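Local coordinates for protein acetyltransferase, GNAT family (Colwellia psychrerythraea, PDB 3IWG) that probably acts as an acyltransferase of the GNAT family, transferring an acyl group such as acetyl to a substrate that is not known, at residues N108-A111 with L112-N116; G184-K188 with G189-A193. All coordinates share one frame; numbering follows the deposited sequence.

In the fold
Contact 1 (108-116) lies on the helix 107-116, within the first of two GNAT-family regions of the chain, and contact 2 (184-193) on the hairpin of strands 182-187 and 190-199, within the second. They follow one another along the chain, contact 1 closing before contact 2 opens. Their centres lie about 45 Å apart, on opposite sides of the chain's centre, and their nearest atoms are about 32 Å apart, so the two do not touch. One is a helix packed on strands and on helix 76-87; the other is a hairpin near one end of the strand order, with helices 151-162 and 223-237 against it. They are separate pieces of local packing.

Contact 1. Residues N108-A111 with L112-N116; sequences NYQA and LCLDN
Tyr109 and Cys113, one helical turn apart, meet through ring and sulfur: Cys113 SG lies 3.5 Å from Tyr109 CE1. This is a sulfur-aromatic contact, in which Cys113 SG is 4.3 Å from the centroid of the Tyr109 ring and 47° off the normal, an oblique approach. With SG anti to the carbonyl carbon (chi1 -67°), the cysteine sulfur lies beside its own backbone N, on the side of the preceding turn, and this brings it next to Tyr109 CE1 and CD1.

The backbone bonds are those of an alpha helix. Leu114 N donates to Gln110 O at 2.8 Å in an almost straight bond, and Cys113 N to Tyr109 O and Asp115 N to Ala111 O repeat the pattern. Leu112 N has weaker bonds, shared between Asn108 O and Tyr109 O. At the C-terminal end Asn116 N bonds Cys113 O, with only a weak bond to Leu112 O. The Asn116 side chain folds back, bringing ND2 to Leu112 O, a contact so short at 2.5 Å that its exact length is doubtful.

Among the aliphatic groups, Gln110 and Leu114 run side by side in the same direction, CG of Gln110 3.9 Å from CD1 of Leu114. Leu112 packs instead against the helix backbone, its CG 3.4 Å from Asn108 O.

In the fold, Tyr109 and Cys113 rest on Ala100 of strand 99-103, and Tyr109 OH makes a weak hydrogen bond to Phe101 O. Leu112 and Asn116 pack against Phe83 of helix 76-87, where Thr84 OG1 bonds Asn116 OD1, while Cys113 and Leu114 reach Phe271 of strand 262-273. One side of the helix thus packs on the strands and on helix 76-87, while Asn108, Leu114 and Asp115 are exposed.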
loop_
_atom_site.group_PDB
_atom_site.type_symbol
_atom_site.label_atom_id
_atom_site.label_comp_id
_atom_site.label_asym_id
_atom_site.label_seq_id
_atom_site.Cartn_x
_atom_site.Cartn_y
_atom_site.Cartn_z
ATOM N N ASN A 108 -13.983 15.830 -25.180
ATOM C CA ASN A 108 -14.903 14.917 -25.846
ATOM C C ASN A 108 -15.800 14.170 -24.889
ATOM O O ASN A 108 -16.975 14.013 -25.121
ATOM C CB ASN A 108 -14.154 13.950 -26.741
ATOM C CG ASN A 108 -13.798 14.558 -28.094
ATOM O OD1 ASN A 108 -12.632 14.594 -28.488
ATOM N ND2 ASN A 108 -14.804 14.996 -28.826
ATOM N N TYR A 109 -15.251 13.719 -23.782
ATOM C CA TYR A 109 -16.023 12.907 -22.837
ATOM C C TYR A 109 -16.990 13.840 -22.155
ATOM O O TYR A 109 -18.175 13.532 -21.989
ATOM C CB TYR A 109 -15.013 12.200 -21.898
ATOM C CG TYR A 109 -15.503 11.524 -20.635
ATOM C CD1 TYR A 109 -16.777 11.020 -20.521
ATOM C CD2 TYR A 109 -14.639 11.358 -19.554
ATOM C CE1 TYR A 109 -17.194 10.369 -19.367
ATOM C CE2 TYR A 109 -15.057 10.729 -18.399
ATOM C CZ TYR A 109 -16.331 10.237 -18.304
ATOM O OH TYR A 109 -16.769 9.649 -17.123
ATOM N N GLN A 110 -16.508 15.017 -21.800
ATOM C CA GLN A 110 -17.379 16.037 -21.154
ATOM C C GLN A 110 -18.575 16.406 -22.035
ATOM O O GLN A 110 -19.720 16.511 -21.550
ATOM C CB GLN A 110 -16.583 17.311 -20.822
ATOM C CG GLN A 110 -17.412 18.416 -20.216
ATOM C CD GLN A 110 -16.626 19.706 -19.932
ATOM O OE1 GLN A 110 -16.518 20.121 -18.772
ATOM N NE2 GLN A 110 -16.065 20.325 -20.972
ATOM N N ALA A 111 -18.310 16.599 -23.326
ATOM C CA ALA A 111 -19.360 17.018 -24.220
ATOM C C ALA A 111 -20.502 16.062 -24.108
ATOM O O ALA A 111 -21.667 16.471 -24.013
ATOM C CB ALA A 111 -18.868 17.082 -25.670
ATOM N N LEU A 112 -20.161 14.774 -24.104
ATOM C CA LEU A 112 -21.183 13.753 -24.204
ATOM C C LEU A 112 -21.940 13.686 -22.926
ATOM O O LEU A 112 -23.141 13.445 -22.949
ATOM C CB LEU A 112 -20.575 12.399 -24.585
ATOM C CG LEU A 112 -19.883 12.458 -25.950
ATOM C CD1 LEU A 112 -19.029 11.184 -26.271
ATOM C CD2 LEU A 112 -20.951 12.678 -27.006
ATOM N N CYS A 113 -21.262 13.926 -21.810
ATOM C CA CYS A 113 -21.937 13.981 -20.520
ATOM C C CYS A 113 -22.923 15.124 -20.479
ATOM O O CYS A 113 -24.075 14.952 -20.074
ATOM C CB CYS A 113 -20.945 14.151 -19.371
ATOM S SG CYS A 113 -19.787 12.713 -19.064
ATOM N N LEU A 114 -22.467 16.300 -20.904
ATOM C CA LEU A 114 -23.333 17.479 -21.020
ATOM C C LEU A 114 -24.601 17.122 -21.767
ATOM O O LEU A 114 -25.665 17.359 -21.241
ATOM C CB LEU A 114 -22.607 18.658 -21.688
ATOM C CG LEU A 114 -21.577 19.294 -20.754
ATOM C CD1 LEU A 114 -20.620 20.228 -21.466
ATOM C CD2 LEU A 114 -22.294 19.987 -19.598
ATOM N N ASP A 115 -24.466 16.483 -22.939
ATOM C CA ASP A 115 -25.601 16.116 -23.806
ATOM C C ASP A 115 -26.590 15.220 -23.108
ATOM O O ASP A 115 -27.790 15.319 -23.301
ATOM C CB ASP A 115 -25.122 15.337 -25.072
ATOM C CG ASP A 115 -24.371 16.223 -26.110
ATOM O OD1 ASP A 115 -24.440 17.469 -25.994
ATOM O OD2 ASP A 115 -23.731 15.678 -27.057
ATOM N N ASN A 116 -26.087 14.317 -22.277
ATOM C CA ASN A 116 -26.931 13.234 -21.829
ATOM C C ASN A 116 -27.289 13.247 -20.382
ATOM O O ASN A 116 -27.904 12.296 -19.915
ATOM C CB ASN A 116 -26.240 11.925 -22.138
ATOM C CG ASN A 116 -26.066 11.724 -23.576
ATOM O OD1 ASN A 116 -26.983 11.279 -24.254
ATOM N ND2 ASN A 116 -24.870 12.032 -24.072
#

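Contact 2. Residues G184-K188 with G189-A193; sequences GYWHK and GKLLA
Tyr185 pairs with Ala193, Trp186 with Leu191 and His187 with Lys190 in an antiparallel beta hairpin, closed by a type I' turn from His187 to Lys190 and broken by a classic beta bulge where Leu192 and Ala193 both face Tyr185. At the bulge Tyr185 O accepts two backbone donors: Leu192 N at 2.6 Å and, weakly, Ala193 N. Tyr185 N answers with a bond to Ala193 O. Nearer the turn, His187 N donates to Lys190 O in the carbonyl plane, whereas Lys190 N reaches His187 O from well above that carbonyl's plane. Positive phi angles at Lys188 and Gly189 carry the chain through the tight reversal.

On one face of the hairpin Trp186 and Leu191 form a CH-pi contact: CD2 of the leucine sits over the six-membered ring, 3.8 Å from its centroid and 20° off the normal. The same methyl, Leu191 CD2, also touches Gly184 CA, 3.7 Å away. Trp186 CG is anti to its carbonyl carbon (chi1 -66°), a setting that lets the indole swing across the neighbouring strand, its far edge reaching Gly189 O. An alanine here would remove the ring over which Leu191 lies and would probably leave that leucine's methyl without its aromatic partner, free to shift.

At the bulge Leu192 CB approaches Tyr185 CD2 at 3.9 Å, obliquely to the ring. Beyond the hairpin, Leu191 touches Phe154 and Phe157 of helix 151-162, Ala193 packs on Ile223 and Val227 of helix 223-237, and Gly184 bonds Gln144 through the backbone, adding the short strand 144-145 at the outer edge. Leu192 CD1 touches both His187 CB, at 3.7 Å, and Tyr185 CE2, at 4.0 Å.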
loop_
_atom_site.group_PDB
_atom_site.type_symbol
_atom_site.label_atom_id
_atom_site.label_comp_id
_atom_site.label_asym_id
_atom_site.label_seq_id
_atom_site.Cartn_x
_atom_site.Cartn_y
_atom_site.Cartn_z
ATOM N N GLY A 184 7.336 15.467 6.319
ATOM C CA GLY A 184 6.728 15.830 7.585
ATOM C C GLY A 184 7.248 17.158 8.069
ATOM O O GLY A 184 8.415 17.492 7.843
ATOM N N TYR A 185 6.370 17.916 8.704
ATOM C CA TYR A 185 6.744 19.163 9.334
ATOM C C TYR A 185 6.527 18.954 10.815
ATOM O O TYR A 185 5.408 18.738 11.262
ATOM C CB TYR A 185 5.896 20.308 8.778
ATOM C CG TYR A 185 6.142 21.687 9.344
ATOM C CD1 TYR A 185 7.430 22.199 9.474
ATOM C CD2 TYR A 185 5.073 22.510 9.688
ATOM C CE1 TYR A 185 7.647 23.483 9.961
ATOM C CE2 TYR A 185 5.271 23.791 10.206
ATOM C CZ TYR A 185 6.550 24.272 10.336
ATOM O OH TYR A 185 6.742 25.541 10.803
ATOM N N TRP A 186 7.636 19.002 11.549
ATOM C CA TRP A 186 7.746 18.515 12.917
ATOM C C TRP A 186 7.997 19.639 13.878
ATOM O O TRP A 186 8.647 20.652 13.564
ATOM C CB TRP A 186 8.947 17.548 13.053
ATOM C CG TRP A 186 8.799 16.285 12.288
ATOM C CD1 TRP A 186 9.152 16.063 11.005
ATOM C CD2 TRP A 186 8.264 15.070 12.773
ATOM N NE1 TRP A 186 8.882 14.773 10.654
ATOM C CE2 TRP A 186 8.327 14.140 11.731
ATOM C CE3 TRP A 186 7.756 14.663 14.008
ATOM C CZ2 TRP A 186 7.885 12.821 11.876
ATOM C CZ3 TRP A 186 7.337 13.342 14.158
ATOM C CH2 TRP A 186 7.398 12.450 13.103
ATOM N N HIS A 187 7.502 19.444 15.077
ATOM C CA HIS A 187 7.849 20.315 16.162
ATOM C C HIS A 187 7.820 19.527 17.425
ATOM O O HIS A 187 6.807 18.893 17.734
ATOM C CB HIS A 187 6.852 21.442 16.260
ATOM C CG HIS A 187 7.120 22.369 17.392
ATOM N ND1 HIS A 187 6.141 22.748 18.275
ATOM C CD2 HIS A 187 8.262 22.972 17.802
ATOM C CE1 HIS A 187 6.661 23.570 19.172
ATOM N NE2 HIS A 187 7.950 23.718 18.908
ATOM N N LYS A 188 8.930 19.581 18.155
ATOM C CA LYS A 188 9.065 18.940 19.487
ATOM C C LYS A 188 8.656 17.460 19.452
ATOM O O LYS A 188 7.853 17.024 20.264
ATOM C CB LYS A 188 8.250 19.712 20.530
ATOM C CG LYS A 188 8.972 20.989 21.051
ATOM C CD LYS A 188 8.133 21.789 22.136
ATOM C CE LYS A 188 9.042 22.842 22.881
ATOM N NZ LYS A 188 8.274 23.731 23.841
ATOM N N GLY A 189 9.183 16.711 18.477
ATOM C CA GLY A 189 8.794 15.319 18.289
ATOM C C GLY A 189 7.383 15.038 17.744
ATOM O O GLY A 189 6.976 13.882 17.655
ATOM N N LYS A 190 6.623 16.059 17.363
ATOM C CA LYS A 190 5.271 15.827 16.813
ATOM C C LYS A 190 5.064 16.442 15.416
ATOM O O LYS A 190 5.718 17.419 15.027
ATOM C CB LYS A 190 4.202 16.348 17.798
ATOM C CG LYS A 190 3.912 15.401 18.962
ATOM C CD LYS A 190 3.208 16.128 20.126
ATOM C CE LYS A 190 2.908 15.148 21.308
ATOM N NZ LYS A 190 1.628 14.322 21.074
ATOM N N LEU A 191 4.141 15.832 14.684
ATOM C CA LEU A 191 3.847 16.191 13.317
ATOM C C LEU A 191 2.886 17.372 13.314
ATOM O O LEU A 191 1.811 17.256 13.859
ATOM C CB LEU A 191 3.202 15.004 12.585
ATOM C CG LEU A 191 4.184 14.130 11.815
ATOM C CD1 LEU A 191 3.444 12.967 11.151
ATOM C CD2 LEU A 191 4.971 14.979 10.744
ATOM N N LEU A 192 3.273 18.501 12.723
ATOM C CA LEU A 192 2.329 19.580 12.494
ATOM C C LEU A 192 1.614 19.399 11.147
ATOM O O LEU A 192 0.489 19.863 10.977
ATOM C CB LEU A 192 3.024 20.925 12.555
ATOM C CG LEU A 192 3.560 21.320 13.927
ATOM C CD1 LEU A 192 4.246 22.666 13.896
ATOM C CD2 LEU A 192 2.446 21.303 14.982
ATOM N N ALA A 193 2.254 18.730 10.194
ATOM C CA ALA A 193 1.624 18.493 8.915
ATOM C C ALA A 193 2.368 17.423 8.160
ATOM O O ALA A 193 3.532 17.209 8.420
ATOM C CB ALA A 193 1.609 19.784 8.079
#